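Local coordinates for mucus binding protein (Lactobacillus reuteri, PDB 3I57) that is a repeat of a cell-wall-anchored surface protein, binds immunoglobulin and a calcium ion, and probably takes part in mucus binding, at residues G11-M16 with F73-E78; K94-T99 with V118-N123; H5-D10 with L17-L22. One frame throughout, in Å; residues are numbered along the deposited sequence.

In the fold
From the N terminus the chain first makes contact 3, where H5-D10 and L17-L22 pair as the two arms of a beta hairpin and close its short turn. G11-M16, the turn of that hairpin and the start of its second strand, is met by F73-E78 of strand 67-80, the strand that runs parallel to 2-10; this is contact 1, closing a 56-residue excursion that holds helix 35-43. Contacts 3 and 1 cross along the chain and touch: the D10 carboxylate bonds the H75 ring and its backbone N the carbonyl of Q15. Contact 2 follows in series, closing an 18-residue span between strands 93-104 and 112-127. Strand 112-127 also runs beside 67-80, linking the two halves of the elongated repeat.

Contact 1 (G11-M16 with F73-E78); sequences GETDQM and FKHHRE
E12 lays its carboxylate almost flat over one face of the H75 ring, the two planes only 14° apart, and meets the guanidinium of R77 end-on. OE1 sits 3.5 Å from CG of H75, offset toward the rim of the ring. Against R77 the two flat groups are nearly coplanar: NH2 gives a hydrogen bond of 2.7 Å to OE1 of E12, and NH1 one of 2.8 Å to OE2, each entering a syn lone pair. This two-pronged salt bridge fixes the rotation of the carboxylate. OE2 takes a second bond, 2.8 Å from the backbone N of H75, which arrives from above the carboxylate plane. With CG of E12 anti to its carbonyl carbon (chi1 -63°) and the chain extended beyond it, the acid reaches along F73-E78 to R77. At the other end of the contact, N of G11 bonds O of F73 at 2.8 Å. The H75 imidazole is held from outside by D127 at ND1 and D10 at NE2. The hairpin tip between strands 2-10 and 15-24 is thus fastened to strand 67-80 where that strand is interrupted, with Y46 against the H75 ring and strand 112-127 next to R77.

Contact 2 (K94-T99 with V118-N123); sequences KTLTET and VTFTRN
T95 and T119 share the same first torsion, chi1 -62° and -66°, which sets each OG1 anti to its own carbonyl carbon and brings the two hydroxyls together at 2.9 Å, OG1 to OG1, in a hydrogen bond that either could donate. They face each other as a non-hydrogen-bonded pair of an antiparallel beta ladder, part of the long mixed sheet of this beta-grasp repeat, within its Muc B2-like half. The methyl groups lie alongside backbone oxygens: CG2 of T95 is 3.4 Å from O of V118, and CG2 of T119 is close to O of K94.

On either side of the threonines come the hydrogen-bonded pairs K94 with F120 and L96 with V118, each closed by two backbone bonds. Their side chains emerge on the other face of the sheet. There CB of L96 rests 4.0 Å from CG2 of V118, while its CD1 reaches CE2 of F120 at 3.9 Å, meeting the ring obliquely. The K94 chain runs past the same ring, but its ammonium stands too far from the centroid for more than a weak attraction; NZ is held by the carbonyls of S169 and A171. Y145 packs on L96 and V118, and Q143 of strand 142-144 touches V118 and F120, so this face looks toward the small three-stranded sheet. Between the pairs the strands also make CA-H...O contacts, with CA of T95 at 3.1 Å from O of V118 and CA of T119 at 3.2 Å from O of K94.

Contact 3 (H5-D10 with L17-L22); sequences HVQYID and LRQDDL
Q19 lies over H5 and beside Q7, its side chain running out across the partner strand. CB lies by the O of V6, and CG, anti to the backbone N (chi1 178°), passes that oxygen and then CG of Q7. CD comes against CB of H5, 3.8 Å away. At the tip, OE1 of Q19 lies 3.5 Å from CG of Q7, while NE2 gives a hydrogen bond of 2.9 Å to OD1 of D21, in the syn lone pair. That oxygen accepts a second bond, 2.8 Å from ND1 of H5; it is almost straight (178°) and lies in the imidazole plane, but arrives from above the carboxylate. H5 is thus held at both nitrogens, since NE2 of H5 bonds D66.

The opposite face carries Y8, R18 and D20. NE and NH2 of R18 grip the two oxygens of D20 side-on, and the same guanidinium is over the face of the Y8 ring but tilted 56° from it, CZ 4.9 Å from the ring centroid, a cation-pi contact. Y32 bonds both OH of Y8 and OD2 of D20, tying this face to the loop before helix 35-43.

L17 and R18 both face Y8, forming a classic beta bulge, with N of L17 2.7 Å from O of Y8. The whole is the antiparallel N-terminal hairpin characteristic of the beta-grasp fold, its H5 side chain about 8 Å from the bound calcium ion.

Contact 1 (G11-M16 with F73-E78)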
loop_
_atom_site.group_PDB
_atom_site.type_symbol
_atom_site.label_atom_id
_atom_site.label_comp_id
_atom_site.label_asym_id
_atom_site.label_seq_id
_atom_site.Cartn_x
_atom_site.Cartn_y
_atom_site.Cartn_z
ATOM N N GLY A 11 2.210 6.609 -18.572
ATOM C CA GLY A 11 1.207 7.663 -18.622
ATOM C C GLY A 11 0.669 8.062 -17.265
ATOM O O GLY A 11 -0.132 9.003 -17.169
ATOM N N GLU A 12 1.108 7.382 -16.208
ATOM C CA GLU A 12 0.702 7.800 -14.871
ATOM C C GLU A 12 1.666 8.814 -14.328
ATOM O O GLU A 12 1.266 9.688 -13.570
ATOM C CB GLU A 12 0.618 6.622 -13.886
ATOM C CG GLU A 12 -0.433 5.606 -14.272
ATOM C CD GLU A 12 -0.823 4.679 -13.129
ATOM O OE1 GLU A 12 -0.435 4.909 -11.953
ATOM O OE2 GLU A 12 -1.528 3.713 -13.427
ATOM N N THR A 13 2.943 8.674 -14.690
ATOM C CA THR A 13 3.988 9.540 -14.170
ATOM C C THR A 13 4.501 10.493 -15.247
ATOM O O THR A 13 5.380 11.312 -14.966
ATOM C CB THR A 13 5.180 8.729 -13.602
ATOM O OG1 THR A 13 5.722 7.864 -14.618
ATOM C CG2 THR A 13 4.726 7.889 -12.426
ATOM N N ASP A 14 3.897 10.416 -16.432
ATOM C CA ASP A 14 4.322 11.173 -17.620
ATOM C C ASP A 14 5.842 11.111 -17.754
ATOM O O ASP A 14 6.525 12.134 -17.718
ATOM C CB ASP A 14 3.852 12.622 -17.540
ATOM C CG ASP A 14 2.376 12.755 -17.745
ATOM O OD1 ASP A 14 1.772 11.788 -18.260
ATOM O OD2 ASP A 14 1.815 13.822 -17.395
ATOM N N GLN A 15 6.352 9.893 -17.919
ATOM C CA GLN A 15 7.798 9.629 -17.953
ATOM C C GLN A 15 8.110 8.732 -19.152
ATOM O O GLN A 15 7.420 7.736 -19.377
ATOM C CB GLN A 15 8.217 8.917 -16.660
ATOM C CG GLN A 15 9.481 8.094 -16.743
ATOM C CD GLN A 15 10.737 8.916 -16.549
ATOM O OE1 GLN A 15 11.647 8.897 -17.378
ATOM N NE2 GLN A 15 10.790 9.650 -15.446
ATOM N N MET A 16 9.104 9.099 -19.953
ATOM C CA MET A 16 9.494 8.243 -21.077
ATOM C C MET A 16 10.362 7.126 -20.539
ATOM O O MET A 16 11.303 7.369 -19.768
ATOM C CB MET A 16 10.238 9.015 -22.181
ATOM C CG MET A 16 10.448 8.159 -23.463
ATOM S SD MET A 16 10.960 9.111 -24.934
ATOM C CE MET A 16 12.725 9.180 -24.597
ATOM N N PHE A 73 1.462 3.386 -21.336
ATOM C CA PHE A 73 1.034 2.403 -20.354
ATOM C C PHE A 73 0.489 3.039 -19.088
ATOM O O PHE A 73 0.846 4.163 -18.739
ATOM C CB PHE A 73 2.230 1.554 -19.918
ATOM C CG PHE A 73 2.892 0.824 -21.040
ATOM C CD1 PHE A 73 2.561 -0.486 -21.309
ATOM C CD2 PHE A 73 3.834 1.452 -21.826
ATOM C CE1 PHE A 73 3.184 -1.177 -22.357
ATOM C CE2 PHE A 73 4.455 0.771 -22.896
ATOM C CZ PHE A 73 4.118 -0.533 -23.146
ATOM N N LYS A 74 -0.341 2.288 -18.368
ATOM C CA LYS A 74 -0.640 2.620 -16.983
ATOM C C LYS A 74 -0.021 1.552 -16.086
ATOM O O LYS A 74 0.603 0.598 -16.573
ATOM C CB LYS A 74 -2.161 2.723 -16.764
ATOM C CG LYS A 74 -2.826 3.786 -17.590
ATOM C CD LYS A 74 -4.356 3.768 -17.342
ATOM C CE LYS A 74 -5.009 5.094 -17.719
ATOM N NZ LYS A 74 -4.260 6.226 -17.106
ATOM N N HIS A 75 -0.192 1.689 -14.776
ATOM C CA HIS A 75 0.368 0.664 -13.873
ATOM C C HIS A 75 -0.696 -0.415 -13.647
ATOM O O HIS A 75 -1.829 -0.078 -13.290
ATOM C CB HIS A 75 0.715 1.282 -12.520
ATOM C CG HIS A 75 1.802 2.307 -12.565
ATOM N ND1 HIS A 75 2.458 2.742 -11.429
ATOM C CD2 HIS A 75 2.370 2.964 -13.607
ATOM C CE1 HIS A 75 3.367 3.638 -11.771
ATOM N NE2 HIS A 75 3.329 3.795 -13.086
ATOM N N HIS A 76 -0.356 -1.675 -13.877
ATOM C CA HIS A 76 -1.272 -2.755 -13.551
ATOM C C HIS A 76 -1.456 -2.858 -12.025
ATOM O O HIS A 76 -0.493 -2.756 -11.259
ATOM C CB HIS A 76 -0.793 -4.099 -14.128
ATOM C CG HIS A 76 -1.766 -5.197 -13.867
ATOM N ND1 HIS A 76 -3.002 -5.247 -14.482
ATOM C CD2 HIS A 76 -1.761 -6.191 -12.948
ATOM C CE1 HIS A 76 -3.683 -6.274 -14.004
ATOM N NE2 HIS A 76 -2.950 -6.869 -13.081
ATOM N N ARG A 77 -2.703 -3.028 -11.590
ATOM C CA ARG A 77 -3.017 -3.163 -10.171
ATOM C C ARG A 77 -3.777 -4.438 -9.876
ATOM O O ARG A 77 -4.486 -4.964 -10.738
ATOM C CB ARG A 77 -3.807 -1.945 -9.687
ATOM C CG ARG A 77 -2.943 -0.670 -9.663
ATOM C CD ARG A 77 -3.697 0.595 -9.273
ATOM N NE ARG A 77 -2.742 1.690 -9.118
ATOM C CZ ARG A 77 -2.296 2.426 -10.134
ATOM N NH1 ARG A 77 -2.739 2.191 -11.360
ATOM N NH2 ARG A 77 -1.410 3.384 -9.916
ATOM N N GLU A 78 -3.621 -4.932 -8.655
ATOM C CA GLU A 78 -4.352 -6.106 -8.208
ATOM C C GLU A 78 -4.712 -5.933 -6.734
ATOM O O GLU A 78 -3.924 -5.427 -5.936
ATOM C CB GLU A 78 -3.525 -7.377 -8.412
ATOM C CG GLU A 78 -2.139 -7.324 -7.769
ATOM C CD GLU A 78 -1.335 -8.614 -7.960
ATOM O OE1 GLU A 78 -0.779 -8.794 -9.069
ATOM O OE2 GLU A 78 -1.255 -9.432 -7.000
#

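Contact 2 (K94-T99 with V118-N123)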
loop_
_atom_site.group_PDB
_atom_site.type_symbol
_atom_site.label_atom_id
_atom_site.label_comp_id
_atom_site.label_asym_id
_atom_site.label_seq_id
_atom_site.Cartn_x
_atom_site.Cartn_y
_atom_site.Cartn_z
ATOM N N LYS A 94 -2.218 -3.901 12.081
ATOM C CA LYS A 94 -1.586 -3.203 13.197
ATOM C C LYS A 94 -2.093 -3.808 14.493
ATOM O O LYS A 94 -3.235 -4.248 14.559
ATOM C CB LYS A 94 -1.774 -1.676 13.107
ATOM C CG LYS A 94 -2.766 -1.039 14.061
ATOM C CD LYS A 94 -2.782 0.468 13.887
ATOM C CE LYS A 94 -4.217 0.935 13.708
ATOM N NZ LYS A 94 -4.317 2.402 13.819
ATOM N N THR A 95 -1.233 -3.841 15.504
ATOM C CA THR A 95 -1.607 -4.411 16.793
ATOM C C THR A 95 -1.433 -3.334 17.871
ATOM O O THR A 95 -0.378 -2.687 17.961
ATOM C CB THR A 95 -0.775 -5.669 17.081
ATOM O OG1 THR A 95 -1.053 -6.664 16.077
ATOM C CG2 THR A 95 -1.082 -6.249 18.480
ATOM N N LEU A 96 -2.493 -3.092 18.641
ATOM C CA LEU A 96 -2.440 -2.128 19.730
ATOM C C LEU A 96 -2.476 -2.858 21.075
ATOM O O LEU A 96 -3.037 -3.950 21.180
ATOM C CB LEU A 96 -3.628 -1.169 19.682
ATOM C CG LEU A 96 -3.871 -0.381 18.397
ATOM C CD1 LEU A 96 -5.003 0.628 18.647
ATOM C CD2 LEU A 96 -2.601 0.355 18.015
ATOM N N THR A 97 -1.909 -2.225 22.099
ATOM C CA THR A 97 -1.802 -2.852 23.405
ATOM C C THR A 97 -2.491 -2.009 24.475
ATOM O O THR A 97 -2.277 -0.793 24.572
ATOM C CB THR A 97 -0.312 -3.045 23.808
ATOM O OG1 THR A 97 0.321 -3.914 22.876
ATOM C CG2 THR A 97 -0.178 -3.645 25.214
ATOM N N GLU A 98 -3.337 -2.659 25.272
ATOM C CA GLU A 98 -3.949 -1.994 26.406
ATOM C C GLU A 98 -3.080 -2.318 27.629
ATOM O O GLU A 98 -2.683 -3.467 27.803
ATOM C CB GLU A 98 -5.375 -2.508 26.612
ATOM C CG GLU A 98 -5.864 -2.251 28.040
ATOM C CD GLU A 98 -7.248 -2.831 28.289
ATOM O OE1 GLU A 98 -7.415 -4.036 28.004
ATOM O OE2 GLU A 98 -8.127 -2.075 28.786
ATOM N N THR A 99 -2.769 -1.312 28.457
ATOM C CA THR A 99 -1.950 -1.523 29.662
ATOM C C THR A 99 -2.728 -1.035 30.866
ATOM O O THR A 99 -3.192 0.116 30.882
ATOM C CB THR A 99 -0.640 -0.708 29.602
ATOM O OG1 THR A 99 0.094 -1.118 28.458
ATOM C CG2 THR A 99 0.221 -0.967 30.838
ATOM N N VAL A 118 -5.145 -5.919 20.624
ATOM C CA VAL A 118 -6.094 -6.047 19.543
ATOM C C VAL A 118 -5.346 -5.805 18.230
ATOM O O VAL A 118 -4.294 -5.133 18.179
ATOM C CB VAL A 118 -7.309 -5.053 19.622
ATOM C CG1 VAL A 118 -8.180 -5.307 20.900
ATOM C CG2 VAL A 118 -6.830 -3.606 19.566
ATOM N N THR A 119 -5.862 -6.423 17.174
ATOM C CA THR A 119 -5.248 -6.311 15.854
ATOM C C THR A 119 -6.268 -5.847 14.842
ATOM O O THR A 119 -7.402 -6.345 14.827
ATOM C CB THR A 119 -4.685 -7.697 15.430
ATOM O OG1 THR A 119 -3.601 -8.028 16.312
ATOM C CG2 THR A 119 -4.192 -7.667 13.994
ATOM N N PHE A 120 -5.901 -4.858 14.020
ATOM C CA PHE A 120 -6.759 -4.392 12.935
ATOM C C PHE A 120 -6.175 -4.818 11.610
ATOM O O PHE A 120 -4.969 -5.048 11.523
ATOM C CB PHE A 120 -6.808 -2.863 12.910
ATOM C CG PHE A 120 -7.462 -2.287 14.120
ATOM C CD1 PHE A 120 -8.809 -1.982 14.098
ATOM C CD2 PHE A 120 -6.740 -2.113 15.286
ATOM C CE1 PHE A 120 -9.428 -1.480 15.232
ATOM C CE2 PHE A 120 -7.334 -1.571 16.429
ATOM C CZ PHE A 120 -8.677 -1.273 16.406
ATOM N N THR A 121 -7.032 -4.948 10.599
ATOM C CA THR A 121 -6.571 -5.342 9.271
ATOM C C THR A 121 -7.116 -4.382 8.231
ATOM O O THR A 121 -8.120 -3.710 8.448
ATOM C CB THR A 121 -7.035 -6.776 8.866
ATOM O OG1 THR A 121 -8.466 -6.801 8.684
ATOM C CG2 THR A 121 -6.652 -7.767 9.908
ATOM N N ARG A 122 -6.432 -4.322 7.102
ATOM C CA ARG A 122 -6.902 -3.493 5.982
ATOM C C ARG A 122 -6.452 -4.163 4.687
ATOM O O ARG A 122 -5.332 -4.707 4.617
ATOM C CB ARG A 122 -6.386 -2.052 6.109
ATOM C CG ARG A 122 -4.845 -1.895 6.083
ATOM C CD ARG A 122 -4.422 -0.474 6.390
ATOM N NE ARG A 122 -2.965 -0.360 6.477
ATOM C CZ ARG A 122 -2.322 0.798 6.604
ATOM N NH1 ARG A 122 -3.002 1.941 6.625
ATOM N NH2 ARG A 122 -0.997 0.816 6.683
ATOM N N ASN A 123 -7.342 -4.182 3.694
ATOM C CA ASN A 123 -6.975 -4.669 2.375
ATOM C C ASN A 123 -6.330 -3.553 1.612
ATOM O O ASN A 123 -6.384 -2.418 2.024
ATOM C CB ASN A 123 -8.197 -5.181 1.617
ATOM C CG ASN A 123 -8.617 -6.530 2.122
ATOM O OD1 ASN A 123 -8.493 -7.547 1.427
ATOM N ND2 ASN A 123 -9.028 -6.567 3.361
#

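Contact 3 (H5-D10 with L17-L22)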
loop_
_atom_site.group_PDB
_atom_site.type_symbol
_atom_site.label_atom_id
_atom_site.label_comp_id
_atom_site.label_asym_id
_atom_site.label_seq_id
_atom_site.Cartn_x
_atom_site.Cartn_y
_atom_site.Cartn_z
ATOM N N HIS A 5 10.436 7.415 -34.585
ATOM C CA HIS A 5 10.806 7.225 -33.181
ATOM C C HIS A 5 9.608 6.668 -32.460
ATOM O O HIS A 5 8.557 7.274 -32.466
ATOM C CB HIS A 5 11.183 8.589 -32.557
ATOM C CG HIS A 5 12.137 9.375 -33.393
ATOM N ND1 HIS A 5 13.485 9.072 -33.460
ATOM C CD2 HIS A 5 11.942 10.425 -34.219
ATOM C CE1 HIS A 5 14.080 9.917 -34.285
ATOM N NE2 HIS A 5 13.167 10.751 -34.758
ATOM N N VAL A 6 9.765 5.530 -31.806
ATOM C CA VAL A 6 8.632 4.959 -31.088
ATOM C C VAL A 6 8.903 5.098 -29.608
ATOM O O VAL A 6 9.909 4.609 -29.112
ATOM C CB VAL A 6 8.445 3.478 -31.427
ATOM C CG1 VAL A 6 7.236 2.931 -30.679
ATOM C CG2 VAL A 6 8.295 3.303 -32.931
ATOM N N GLN A 7 8.006 5.778 -28.903
ATOM C CA GLN A 7 8.313 6.192 -27.532
ATOM C C GLN A 7 7.424 5.431 -26.571
ATOM O O GLN A 7 6.212 5.517 -26.656
ATOM C CB GLN A 7 8.110 7.713 -27.378
ATOM C CG GLN A 7 9.079 8.493 -28.304
ATOM C CD GLN A 7 8.682 9.944 -28.493
ATOM O OE1 GLN A 7 9.513 10.876 -28.390
ATOM N NE2 GLN A 7 7.428 10.155 -28.771
ATOM N N TYR A 8 8.045 4.703 -25.662
ATOM C CA TYR A 8 7.323 3.936 -24.640
ATOM C C TYR A 8 7.168 4.794 -23.373
ATOM O O TYR A 8 8.163 5.255 -22.805
ATOM C CB TYR A 8 8.054 2.614 -24.365
ATOM C CG TYR A 8 7.957 1.684 -25.531
ATOM C CD1 TYR A 8 8.829 1.822 -26.606
ATOM C CD2 TYR A 8 6.944 0.736 -25.621
ATOM C CE1 TYR A 8 8.734 1.023 -27.710
ATOM C CE2 TYR A 8 6.834 -0.095 -26.739
ATOM C CZ TYR A 8 7.740 0.071 -27.788
ATOM O OH TYR A 8 7.677 -0.727 -28.903
ATOM N N ILE A 9 5.925 5.029 -22.959
ATOM C CA ILE A 9 5.628 6.059 -21.954
ATOM C C ILE A 9 4.875 5.509 -20.745
ATOM O O ILE A 9 3.936 4.744 -20.924
ATOM C CB ILE A 9 4.716 7.151 -22.554
ATOM C CG1 ILE A 9 5.367 7.815 -23.780
ATOM C CG2 ILE A 9 4.396 8.231 -21.503
ATOM C CD1 ILE A 9 6.748 8.217 -23.514
ATOM N N ASP A 10 5.263 5.928 -19.533
ATOM C CA ASP A 10 4.421 5.690 -18.333
ATOM C C ASP A 10 3.468 6.869 -18.238
ATOM O O ASP A 10 3.875 8.007 -17.929
ATOM C CB ASP A 10 5.255 5.586 -17.056
ATOM C CG ASP A 10 4.402 5.433 -15.790
ATOM O OD1 ASP A 10 3.216 5.778 -15.803
ATOM O OD2 ASP A 10 4.938 4.954 -14.778
ATOM N N LEU A 17 10.025 5.902 -20.929
ATOM C CA LEU A 17 10.710 4.719 -20.430
ATOM C C LEU A 17 11.786 4.234 -21.395
ATOM O O LEU A 17 12.779 3.685 -20.952
ATOM C CB LEU A 17 9.711 3.596 -20.222
ATOM C CG LEU A 17 8.554 3.969 -19.309
ATOM C CD1 LEU A 17 7.409 2.951 -19.567
ATOM C CD2 LEU A 17 9.023 3.986 -17.855
ATOM N N ARG A 18 11.574 4.427 -22.693
ATOM C CA ARG A 18 12.526 3.996 -23.730
ATOM C C ARG A 18 12.086 4.597 -25.053
ATOM O O ARG A 18 10.903 4.861 -25.262
ATOM C CB ARG A 18 12.510 2.472 -23.858
ATOM C CG ARG A 18 13.663 1.828 -24.641
ATOM C CD ARG A 18 13.460 0.294 -24.694
ATOM N NE ARG A 18 12.643 -0.165 -25.835
ATOM C CZ ARG A 18 12.119 -1.394 -25.928
ATOM N NH1 ARG A 18 12.267 -2.264 -24.926
ATOM N NH2 ARG A 18 11.429 -1.752 -27.013
ATOM N N GLN A 19 13.045 4.840 -25.935
ATOM C CA GLN A 19 12.711 5.233 -27.314
ATOM C C GLN A 19 13.464 4.370 -28.292
ATOM O O GLN A 19 14.683 4.165 -28.135
ATOM C CB GLN A 19 13.099 6.688 -27.573
ATOM C CG GLN A 19 12.815 7.144 -29.028
ATOM C CD GLN A 19 13.024 8.631 -29.180
ATOM O OE1 GLN A 19 12.406 9.421 -28.459
ATOM N NE2 GLN A 19 13.885 9.028 -30.130
ATOM N N ASP A 20 12.747 3.872 -29.298
ATOM C CA ASP A 20 13.353 3.049 -30.338
ATOM C C ASP A 20 13.341 3.883 -31.597
ATOM O O ASP A 20 12.269 4.364 -31.996
ATOM C CB ASP A 20 12.509 1.782 -30.608
ATOM C CG ASP A 20 12.496 0.794 -29.431
ATOM O OD1 ASP A 20 13.228 1.015 -28.457
ATOM O OD2 ASP A 20 11.765 -0.220 -29.508
ATOM N N ASP A 21 14.512 4.020 -32.223
ATOM C CA ASP A 21 14.673 4.726 -33.493
ATOM C C ASP A 21 14.721 3.745 -34.658
ATOM O O ASP A 21 15.297 2.649 -34.534
ATOM C CB ASP A 21 15.967 5.538 -33.484
ATOM C CG ASP A 21 15.871 6.778 -32.647
ATOM O OD1 ASP A 21 14.789 7.059 -32.093
ATOM O OD2 ASP A 21 16.895 7.493 -32.559
ATOM N N LEU A 22 14.108 4.129 -35.785
ATOM C CA LEU A 22 14.173 3.348 -37.029
ATOM C C LEU A 22 14.426 4.331 -38.161
ATOM O O LEU A 22 13.971 5.455 -38.093
ATOM C CB LEU A 22 12.832 2.634 -37.299
ATOM C CG LEU A 22 12.033 2.233 -36.058
ATOM C CD1 LEU A 22 10.556 2.043 -36.382
ATOM C CD2 LEU A 22 12.608 0.958 -35.507
#